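Uncharacterized NTF2-like protein (Cytophaga hutchinsonii ATCC 33406, PDB 3F40) is of unknown function but has the NTF2-like fold, whose SnoaL-like relatives include enzymes, and may act on or bind a small molecule. Local coordinates at residues L75-N80 with L102-D107; E14-L19 with Y61-M66. One frame throughout, in Å; residues are numbered along the deposited sequence.

Contact 1. Residues L75-N80 with L102-D107; sequences LIYDIN and LHVYFD
The strongly curved sheet of the NTF2-like fold brings Tyr77 and Ile79 of strand 72-81 against Leu102 and Val104 of strand 98-105. These strands are not neighbours: strand 84-95 runs between them, antiparallel to both. The two flanking segments therefore point broadly the same way, and sheet twist opens 57° between them. Their axes come no nearer than 9.4 Å, so side chains have to cover the gap on the face where Tyr61 and Phe59 also pack.

Tyr77 spans most of it. Its CG lies between the backbone N and the carbonyl carbon (chi1 50°), which carries the ring over toward strand 98-105, and CB of Leu75 packs on one face of the ring near its rim. The phenol end meets two branched residues: Tyr77 OH is 4.1 Å from Leu102 CD1 and 4.0 Å from Val104 CG2. The valine methyl arrives at the ring edge, close to the ring plane, and also lies 4.2 Å from Tyr77 CE1. Although its neighbours across the contact are methyls, the buried hydroxyl is satisfied, because it is hydrogen-bonded to the hydroxyl of Tyr92 on the intervening strand. That bond anchors the ring at its far end.

Two residues along the same strand, Ile79 reaches across with its extended CG1-CD1 branch. Phe35 and Phe37 of strand 35-39 back Leu102, while the opposite sheet face carries Ile76 and Tyr105 to the second subunit. Val104 CG2 is the common meeting point: it stands anti to its own backbone N, touches Ile79 CD1 at 4.2 Å, and sits in the plane of the Phe106 ring at its edge, 3.9 Å from Phe106 CD1.

Contact 2. Residues E14-L19 with Y61-M66; sequences EFIHAL and YVVHKM
Ile16 and Leu19, one helical turn apart on helix 8-20, address the ring of Tyr61 in different ways. Ile16 crosses the tyrosine at about a right angle and lays CD1 over one ring face, 4.4 Å from Tyr61 CG. Its other branch, CG2, anti to the backbone N, turns to the root of the tyrosine and meets Tyr61 CB at 3.8 Å. The same methyl continues along the strand to Val63 CG2 at 4.2 Å, so that one isoleucine bridges two residues on the same side of strand 60-69. Leu19 comes obliquely to the outer half of the ring, with its CD1 3.8 Å from Tyr61 CE1 and 4.0 Å from Tyr61 OH.

This is the helix-on-sheet packing of the NTF2-like fold: the N-terminal helix lies against strand 60-69, an edge strand within this chain, running roughly antiparallel to it (148° between the segments). The tyrosine ring points into the layer between them because CG is anti to the carbonyl carbon (chi1 -56°), and there it also meets the ring of Tyr77 with the planes inclined by about 45°. With an alanine here the ring would be missing, which would probably open a gap between helix and sheet and leave Leu19 CD1, Ile16 CD1 and the Tyr77 ring without their shared neighbour.

Beyond Val63 a classic beta bulge, in which His64 and Lys65 both face Ile76, adds a residue to the strand; Lys65 forms a salt bridge with Asp72 of the second subunit. Asn20 OD1 accepts a hydrogen bond from Tyr61 N. Between the segments hydrocarbon branches meet an aromatic ring and its phenol oxygen, which implies that burial and shape fit hold these faces together, the Asn20 bond adding a directed tie.

Overall arrangement
Contacts 1 and 2 are both buried and lie about 10 Å apart, centre to centre, on the helix-facing side of one sheet. They share a border: strands 60-69 and 72-81 are adjacent, joined by backbone pairs such as Asp78 with Val62. Contact 1 works within the sheet, spanning a strand, and includes a hydroxyl satisfied by the strand it bridges. Contact 2, which buries more surface (188 against 126 Å²), joins sheet to helix through hydrocarbon and ring and becomes more open at Val63. On the opposite sheet face, both segment pairs reach the second subunit, through Ile76 and Tyr105 in one and Lys65 in the other.

Contact 1. Residues L75-N80 with L102-D107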
ATOM      1  N   LEU A  75      -0.650  -4.585   4.624  1.00  8.49           N
ATOM      2  CA  LEU A  75       0.711  -4.847   5.056  1.00  8.95           C
ATOM      3  C   LEU A  75       1.694  -4.060   4.218  1.00  8.78           C
ATOM      4  O   LEU A  75       1.571  -3.990   3.002  1.00 10.82           O
ATOM      5  CB  LEU A  75       1.081  -6.333   4.927  1.00  9.16           C
ATOM      6  CG  LEU A  75       0.187  -7.326   5.687  1.00  9.71           C
ATOM      7  CD1 LEU A  75       0.705  -8.781   5.498  1.00 11.71           C
ATOM      8  CD2 LEU A  75       0.065  -7.002   7.142  1.00 11.83           C
ATOM      9  N   ILE A  76       2.686  -3.478   4.876  1.00  8.73           N
ATOM     10  CA  ILE A  76       3.849  -2.903   4.256  1.00 10.00           C
ATOM     11  C   ILE A  76       4.957  -3.915   4.489  1.00  9.75           C
ATOM     12  O   ILE A  76       5.328  -4.209   5.619  1.00 10.59           O
ATOM     13  CB  ILE A  76       4.226  -1.556   4.896  1.00 10.99           C
ATOM     14  CG1 ILE A  76       3.074  -0.556   4.797  1.00 11.06           C
ATOM     15  CG2 ILE A  76       5.484  -0.967   4.282  1.00 13.19           C
ATOM     16  CD1 ILE A  76       2.625  -0.227   3.385  1.00 12.17           C
ATOM     17  N   TYR A  77       5.443  -4.491   3.400  1.00  9.53           N
ATOM     18  CA  TYR A  77       6.394  -5.567   3.503  1.00  9.77           C
ATOM     19  C   TYR A  77       7.377  -5.609   2.347  1.00 10.74           C
ATOM     20  O   TYR A  77       7.115  -5.140   1.248  1.00 11.13           O
ATOM     21  CB  TYR A  77       5.684  -6.916   3.677  1.00 10.70           C
ATOM     22  CG  TYR A  77       4.540  -7.338   2.729  1.00 10.69           C
ATOM     23  CD1 TYR A  77       4.290  -6.727   1.519  1.00 10.30           C
ATOM     24  CD2 TYR A  77       3.749  -8.411   3.076  1.00 10.13           C
ATOM     25  CE1 TYR A  77       3.229  -7.145   0.704  1.00 10.58           C
ATOM     26  CE2 TYR A  77       2.710  -8.860   2.293  1.00 10.16           C
ATOM     27  CZ  TYR A  77       2.444  -8.223   1.100  1.00  9.43           C
ATOM     28  OH  TYR A  77       1.397  -8.673   0.298  1.00 10.80           O
ATOM     29  N   ASP A  78       8.537  -6.204   2.636  1.00 12.07           N
ATOM     30  CA  ASP A  78       9.529  -6.489   1.607  1.00 12.85           C
ATOM     31  C   ASP A  78       9.254  -7.915   1.152  1.00 12.84           C
ATOM     32  O   ASP A  78       9.091  -8.833   1.988  1.00 15.23           O
ATOM     33  CB  ASP A  78      10.947  -6.344   2.128  1.00 13.43           C
ATOM     34  CG  ASP A  78      11.339  -4.915   2.381  1.00 15.02           C
ATOM     35  OD1 ASP A  78      10.712  -3.978   1.859  1.00 17.33           O
ATOM     36  OD2 ASP A  78      12.336  -4.731   3.099  1.00 21.21           O
ATOM     37  N   ILE A  79       9.213  -8.119  -0.163  1.00 12.86           N
ATOM     38  CA  ILE A  79       8.998  -9.441  -0.723  1.00 12.75           C
ATOM     39  C   ILE A  79      10.250  -9.864  -1.484  1.00 13.41           C
ATOM     40  O   ILE A  79      10.742  -9.154  -2.358  1.00 13.98           O
ATOM     41  CB  ILE A  79       7.778  -9.518  -1.683  1.00 11.96           C
ATOM     42  CG1 ILE A  79       6.547  -8.770  -1.142  1.00 11.88           C
ATOM     43  CG2 ILE A  79       7.452 -10.979  -1.934  1.00 12.89           C
ATOM     44  CD1 ILE A  79       5.394  -8.723  -2.124  1.00 11.99           C
ATOM     45  N   ASN A  80      10.798 -10.989  -1.074  1.00 14.51           N
ATOM     46  CA  ASN A  80      11.921 -11.602  -1.783  1.00 15.94           C
ATOM     47  C   ASN A  80      11.339 -12.493  -2.869  1.00 16.00           C
ATOM     48  O   ASN A  80      10.732 -13.521  -2.601  1.00 15.22           O
ATOM     49  CB  ASN A  80      12.821 -12.369  -0.817  1.00 17.21           C
ATOM     50  CG  ASN A  80      14.063 -12.875  -1.494  1.00 20.35           C
ATOM     51  OD1 ASN A  80      14.006 -13.311  -2.624  1.00 24.16           O
ATOM     52  ND2 ASN A  80      15.191 -12.807  -0.808  1.00 26.74           N
ATOM     53  N   LEU A 102      -6.542 -10.408  -2.414  1.00  7.89           N
ATOM     54  CA  LEU A 102      -5.272  -9.688  -2.222  1.00  7.80           C
ATOM     55  C   LEU A 102      -5.043  -8.813  -3.446  1.00  7.57           C
ATOM     56  O   LEU A 102      -5.151  -9.289  -4.572  1.00  7.86           O
ATOM     57  CB  LEU A 102      -4.116 -10.671  -2.067  1.00  8.21           C
ATOM     58  CG  LEU A 102      -2.705 -10.074  -2.072  1.00  8.95           C
ATOM     59  CD1 LEU A 102      -2.494  -8.995  -0.990  1.00  9.11           C
ATOM     60  CD2 LEU A 102      -1.673 -11.174  -1.896  1.00 10.45           C
ATOM     61  N   HIS A 103      -4.762  -7.542  -3.196  1.00  7.16           N
ATOM     62  CA  HIS A 103      -4.256  -6.631  -4.183  1.00  7.91           C
ATOM     63  C   HIS A 103      -2.892  -6.164  -3.708  1.00  7.88           C
ATOM     64  O   HIS A 103      -2.811  -5.605  -2.616  1.00  8.25           O
ATOM     65  CB  HIS A 103      -5.164  -5.410  -4.287  1.00  9.07           C
ATOM     66  CG  HIS A 103      -6.475  -5.689  -4.911  1.00 12.81           C
ATOM     67  ND1 HIS A 103      -7.478  -6.371  -4.251  1.00 16.08           N
ATOM     68  CD2 HIS A 103      -6.968  -5.369  -6.130  1.00 16.09           C
ATOM     69  CE1 HIS A 103      -8.532  -6.473  -5.056  1.00 16.31           C
ATOM     70  NE2 HIS A 103      -8.241  -5.875  -6.203  1.00 16.73           N
ATOM     71  N   VAL A 104      -1.847  -6.449  -4.482  1.00  7.46           N
ATOM     72  CA  VAL A 104      -0.486  -6.073  -4.075  1.00  8.24           C
ATOM     73  C   VAL A 104       0.046  -4.998  -5.019  1.00  8.32           C
ATOM     74  O   VAL A 104      -0.167  -5.037  -6.220  1.00  9.14           O
ATOM     75  CB  VAL A 104       0.446  -7.332  -3.951  1.00  9.60           C
ATOM     76  CG1 VAL A 104       0.695  -7.988  -5.270  1.00 11.59           C
ATOM     77  CG2 VAL A 104       1.737  -6.965  -3.249  1.00 11.71           C
ATOM     78  N   TYR A 105       0.708  -4.035  -4.414  1.00  7.86           N
ATOM     79  CA  TYR A 105       1.183  -2.819  -5.075  1.00  8.18           C
ATOM     80  C   TYR A 105       2.693  -2.730  -5.000  1.00  8.02           C
ATOM     81  O   TYR A 105       3.239  -2.686  -3.914  1.00  9.19           O
ATOM     82  CB  TYR A 105       0.600  -1.570  -4.412  1.00  9.40           C
ATOM     83  CG  TYR A 105      -0.885  -1.475  -4.363  1.00 10.29           C
ATOM     84  CD1 TYR A 105      -1.602  -2.124  -3.381  1.00 10.73           C
ATOM     85  CD2 TYR A 105      -1.572  -0.702  -5.277  1.00 12.79           C
ATOM     86  CE1 TYR A 105      -2.979  -2.013  -3.325  1.00 12.15           C
ATOM     87  CE2 TYR A 105      -2.924  -0.566  -5.215  1.00 15.30           C
ATOM     88  CZ  TYR A 105      -3.637  -1.249  -4.238  1.00 15.09           C
ATOM     89  OH  TYR A 105      -4.999  -1.092  -4.145  1.00 18.91           O
ATOM     90  N   PHE A 106       3.334  -2.642  -6.150  1.00  8.70           N
ATOM     91  CA  PHE A 106       4.763  -2.454  -6.241  1.00  8.83           C
ATOM     92  C   PHE A 106       5.187  -2.197  -7.668  1.00 10.01           C
ATOM     93  O   PHE A 106       4.420  -2.434  -8.597  1.00  9.27           O
ATOM     94  CB  PHE A 106       5.568  -3.640  -5.662  1.00 10.09           C
ATOM     95  CG  PHE A 106       5.372  -4.974  -6.358  1.00  9.74           C
ATOM     96  CD1 PHE A 106       4.418  -5.849  -5.907  1.00 11.02           C
ATOM     97  CD2 PHE A 106       6.229  -5.378  -7.380  1.00 10.45           C
ATOM     98  CE1 PHE A 106       4.261  -7.084  -6.488  1.00 10.81           C
ATOM     99  CE2 PHE A 106       6.041  -6.613  -7.970  1.00 12.18           C
ATOM    100  CZ  PHE A 106       5.072  -7.459  -7.508  1.00 11.89           C
ATOM    101  N   ASP A 107       6.415  -1.712  -7.808  1.00  9.94           N
ATOM    102  CA  ASP A 107       7.023  -1.491  -9.122  1.00 10.51           C
ATOM    103  C   ASP A 107       7.742  -2.782  -9.539  1.00 10.88           C
ATOM    104  O   ASP A 107       8.742  -3.163  -8.922  1.00 11.99           O
ATOM    105  CB  ASP A 107       8.009  -0.329  -9.045  1.00 12.11           C
ATOM    106  CG  ASP A 107       8.804  -0.125 -10.315  1.00 13.91           C
ATOM    107  OD1 ASP A 107       8.542  -0.793 -11.331  1.00 12.34           O
ATOM    108  OD2 ASP A 107       9.726   0.742 -10.240  1.00 14.73           O
TER

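Contact 2. Residues E14-L19 with Y61-M66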
ATOM      1  N   GLU A  14      -0.956 -15.293  10.123  1.00 10.46           N
ATOM      2  CA  GLU A  14      -0.800 -16.745   9.971  1.00 10.75           C
ATOM      3  C   GLU A  14      -0.570 -17.108   8.519  1.00 11.91           C
ATOM      4  O   GLU A  14       0.222 -17.990   8.212  1.00 12.78           O
ATOM      5  CB  GLU A  14      -2.013 -17.486  10.469  1.00 11.84           C
ATOM      6  CG  GLU A  14      -2.171 -17.428  11.945  1.00 11.69           C
ATOM      7  CD  GLU A  14      -3.415 -18.082  12.421  1.00 16.90           C
ATOM      8  OE1 GLU A  14      -4.234 -18.555  11.531  1.00 15.32           O
ATOM      9  OE2 GLU A  14      -3.553 -18.057  13.677  1.00 15.37           O
ATOM     10  N   PHE A  15      -1.270 -16.446   7.616  1.00 11.15           N
ATOM     11  CA  PHE A  15      -1.074 -16.700   6.167  1.00 11.02           C
ATOM     12  C   PHE A  15       0.347 -16.372   5.761  1.00 11.56           C
ATOM     13  O   PHE A  15       1.010 -17.160   5.078  1.00 12.66           O
ATOM     14  CB  PHE A  15      -2.103 -15.875   5.353  1.00 11.97           C
ATOM     15  CG  PHE A  15      -1.975 -16.029   3.864  1.00 11.16           C
ATOM     16  CD1 PHE A  15      -2.337 -17.224   3.252  1.00 12.71           C
ATOM     17  CD2 PHE A  15      -1.542 -14.993   3.061  1.00 12.03           C
ATOM     18  CE1 PHE A  15      -2.213 -17.382   1.891  1.00 12.40           C
ATOM     19  CE2 PHE A  15      -1.441 -15.161   1.702  1.00 14.27           C
ATOM     20  CZ  PHE A  15      -1.784 -16.355   1.124  1.00 12.95           C
ATOM     21  N   ILE A  16       0.837 -15.213   6.194  1.00 10.82           N
ATOM     22  CA  ILE A  16       2.192 -14.817   5.868  1.00 12.27           C
ATOM     23  C   ILE A  16       3.188 -15.797   6.494  1.00 12.32           C
ATOM     24  O   ILE A  16       4.153 -16.185   5.829  1.00 12.75           O
ATOM     25  CB  ILE A  16       2.517 -13.392   6.312  1.00 11.92           C
ATOM     26  CG1 ILE A  16       1.608 -12.409   5.592  1.00 12.95           C
ATOM     27  CG2 ILE A  16       3.974 -13.062   6.076  1.00 14.39           C
ATOM     28  CD1 ILE A  16       1.732 -12.402   4.070  1.00 14.15           C
ATOM     29  N   HIS A  17       2.942 -16.224   7.737  1.00 11.59           N
ATOM     30  CA  HIS A  17       3.850 -17.196   8.387  1.00 12.21           C
ATOM     31  C   HIS A  17       3.878 -18.521   7.645  1.00 12.44           C
ATOM     32  O   HIS A  17       4.943 -19.133   7.498  1.00 13.52           O
ATOM     33  CB  HIS A  17       3.442 -17.427   9.831  1.00 12.99           C
ATOM     34  CG  HIS A  17       4.354 -18.352  10.545  1.00 12.22           C
ATOM     35  ND1 HIS A  17       5.656 -18.016  10.823  1.00 16.15           N
ATOM     36  CD2 HIS A  17       4.162 -19.603  11.012  1.00 12.54           C
ATOM     37  CE1 HIS A  17       6.227 -19.031  11.458  1.00 13.81           C
ATOM     38  NE2 HIS A  17       5.355 -20.009  11.561  1.00 13.25           N
ATOM     39  N   ALA A  18       2.707 -18.957   7.210  1.00 12.09           N
ATOM     40  CA  ALA A  18       2.624 -20.181   6.430  1.00 13.00           C
ATOM     41  C   ALA A  18       3.448 -20.051   5.142  1.00 13.22           C
ATOM     42  O   ALA A  18       4.222 -20.941   4.780  1.00 13.60           O
ATOM     43  CB  ALA A  18       1.171 -20.564   6.154  1.00 12.70           C
ATOM     44  N   LEU A  19       3.334 -18.956   4.427  1.00 12.17           N
ATOM     45  CA  LEU A  19       4.136 -18.797   3.209  1.00 12.31           C
ATOM     46  C   LEU A  19       5.631 -18.768   3.540  1.00 13.22           C
ATOM     47  O   LEU A  19       6.459 -19.394   2.872  1.00 12.83           O
ATOM     48  CB  LEU A  19       3.727 -17.524   2.465  1.00 12.50           C
ATOM     49  CG  LEU A  19       2.322 -17.489   1.890  1.00 12.14           C
ATOM     50  CD1 LEU A  19       2.005 -16.115   1.320  1.00 13.13           C
ATOM     51  CD2 LEU A  19       2.136 -18.564   0.822  1.00 14.06           C
ATOM     52  N   TYR A  61       8.484 -12.930   2.889  1.00 12.77           N
ATOM     53  CA  TYR A  61       7.947 -11.633   3.287  1.00 12.38           C
ATOM     54  C   TYR A  61       8.515 -11.170   4.609  1.00 12.73           C
ATOM     55  O   TYR A  61       8.572 -11.954   5.570  1.00 14.99           O
ATOM     56  CB  TYR A  61       6.417 -11.731   3.437  1.00 12.48           C
ATOM     57  CG  TYR A  61       5.726 -12.228   2.197  1.00 11.72           C
ATOM     58  CD1 TYR A  61       5.698 -13.572   1.901  1.00 13.66           C
ATOM     59  CD2 TYR A  61       5.118 -11.352   1.315  1.00 11.93           C
ATOM     60  CE1 TYR A  61       5.085 -14.048   0.745  1.00 13.58           C
ATOM     61  CE2 TYR A  61       4.497 -11.807   0.163  1.00 13.16           C
ATOM     62  CZ  TYR A  61       4.489 -13.167  -0.103  1.00 13.97           C
ATOM     63  OH  TYR A  61       3.931 -13.704  -1.245  1.00 17.48           O
ATOM     64  N   VAL A  62       8.893  -9.909   4.661  1.00 13.00           N
ATOM     65  CA  VAL A  62       9.259  -9.309   5.910  1.00 14.11           C
ATOM     66  C   VAL A  62       8.295  -8.162   6.119  1.00 12.61           C
ATOM     67  O   VAL A  62       8.313  -7.180   5.373  1.00 13.25           O
ATOM     68  CB  VAL A  62      10.693  -8.788   5.925  1.00 14.91           C
ATOM     69  CG1 VAL A  62      10.947  -8.051   7.220  1.00 17.36           C
ATOM     70  CG2 VAL A  62      11.725  -9.938   5.702  1.00 16.69           C
ATOM     71  N   VAL A  63       7.465  -8.311   7.142  1.00 13.18           N
ATOM     72  CA  VAL A  63       6.418  -7.339   7.426  1.00 13.46           C
ATOM     73  C   VAL A  63       6.982  -6.208   8.310  1.00 13.76           C
ATOM     74  O   VAL A  63       7.494  -6.452   9.430  1.00 15.65           O
ATOM     75  CB  VAL A  63       5.208  -7.982   8.142  1.00 13.83           C
ATOM     76  CG1 VAL A  63       4.164  -6.916   8.473  1.00 14.95           C
ATOM     77  CG2 VAL A  63       4.574  -9.099   7.304  1.00 15.46           C
ATOM     78  N   HIS A  64       6.891  -4.987   7.801  1.00 13.20           N
ATOM     79  CA  HIS A  64       7.359  -3.781   8.498  1.00 14.30           C
ATOM     80  C   HIS A  64       6.247  -3.046   9.209  1.00 13.87           C
ATOM     81  O   HIS A  64       6.459  -2.470  10.270  1.00 16.22           O
ATOM     82  CB  HIS A  64       8.064  -2.854   7.530  1.00 14.13           C
ATOM     83  CG  HIS A  64       9.353  -3.422   7.053  1.00 18.22           C
ATOM     84  ND1 HIS A  64       9.621  -3.694   5.734  1.00 20.33           N
ATOM     85  CD2 HIS A  64      10.441  -3.815   7.752  1.00 19.98           C
ATOM     86  CE1 HIS A  64      10.835  -4.208   5.638  1.00 19.39           C
ATOM     87  NE2 HIS A  64      11.348  -4.300   6.849  1.00 22.81           N
ATOM     88  N   LYS A  65       5.057  -3.037   8.632  1.00 13.68           N
ATOM     89  CA  LYS A  65       3.896  -2.339   9.213  1.00 14.02           C
ATOM     90  C   LYS A  65       2.647  -3.077   8.859  1.00 12.82           C
ATOM     91  O   LYS A  65       2.556  -3.691   7.795  1.00 12.09           O
ATOM     92  CB  LYS A  65       3.793  -0.905   8.700  1.00 16.20           C
ATOM     93  CG  LYS A  65       4.982  -0.053   9.029  1.00 19.10           C
ATOM     94  CD  LYS A  65       4.886   1.301   8.370  1.00 22.01           C
ATOM     95  CE  LYS A  65       6.175   2.130   8.542  1.00 24.02           C
ATOM     96  NZ  LYS A  65       6.424   2.632   9.914  1.00 24.23           N
HETATM   97  N   MSE A  66       1.694  -3.032   9.772  1.00 12.89           N
HETATM   98  CA  MSE A  66       0.398  -3.644   9.571  1.00 12.59           C
HETATM   99  C   MSE A  66      -0.670  -2.669   9.995  1.00 11.93           C
HETATM  100  O   MSE A  66      -0.588  -2.056  11.080  1.00 14.13           O
HETATM  101  CB  MSE A  66       0.312  -4.913  10.392  1.00 14.23           C
HETATM  102  CG  MSE A  66      -1.021  -5.603  10.325  1.00 15.14           C
HETATM  103 SE   MSE A  66      -0.902  -7.289  11.164  0.75 27.09          SE
HETATM  104  CE  MSE A  66      -2.330  -8.054  10.303  1.00 17.26           C
TER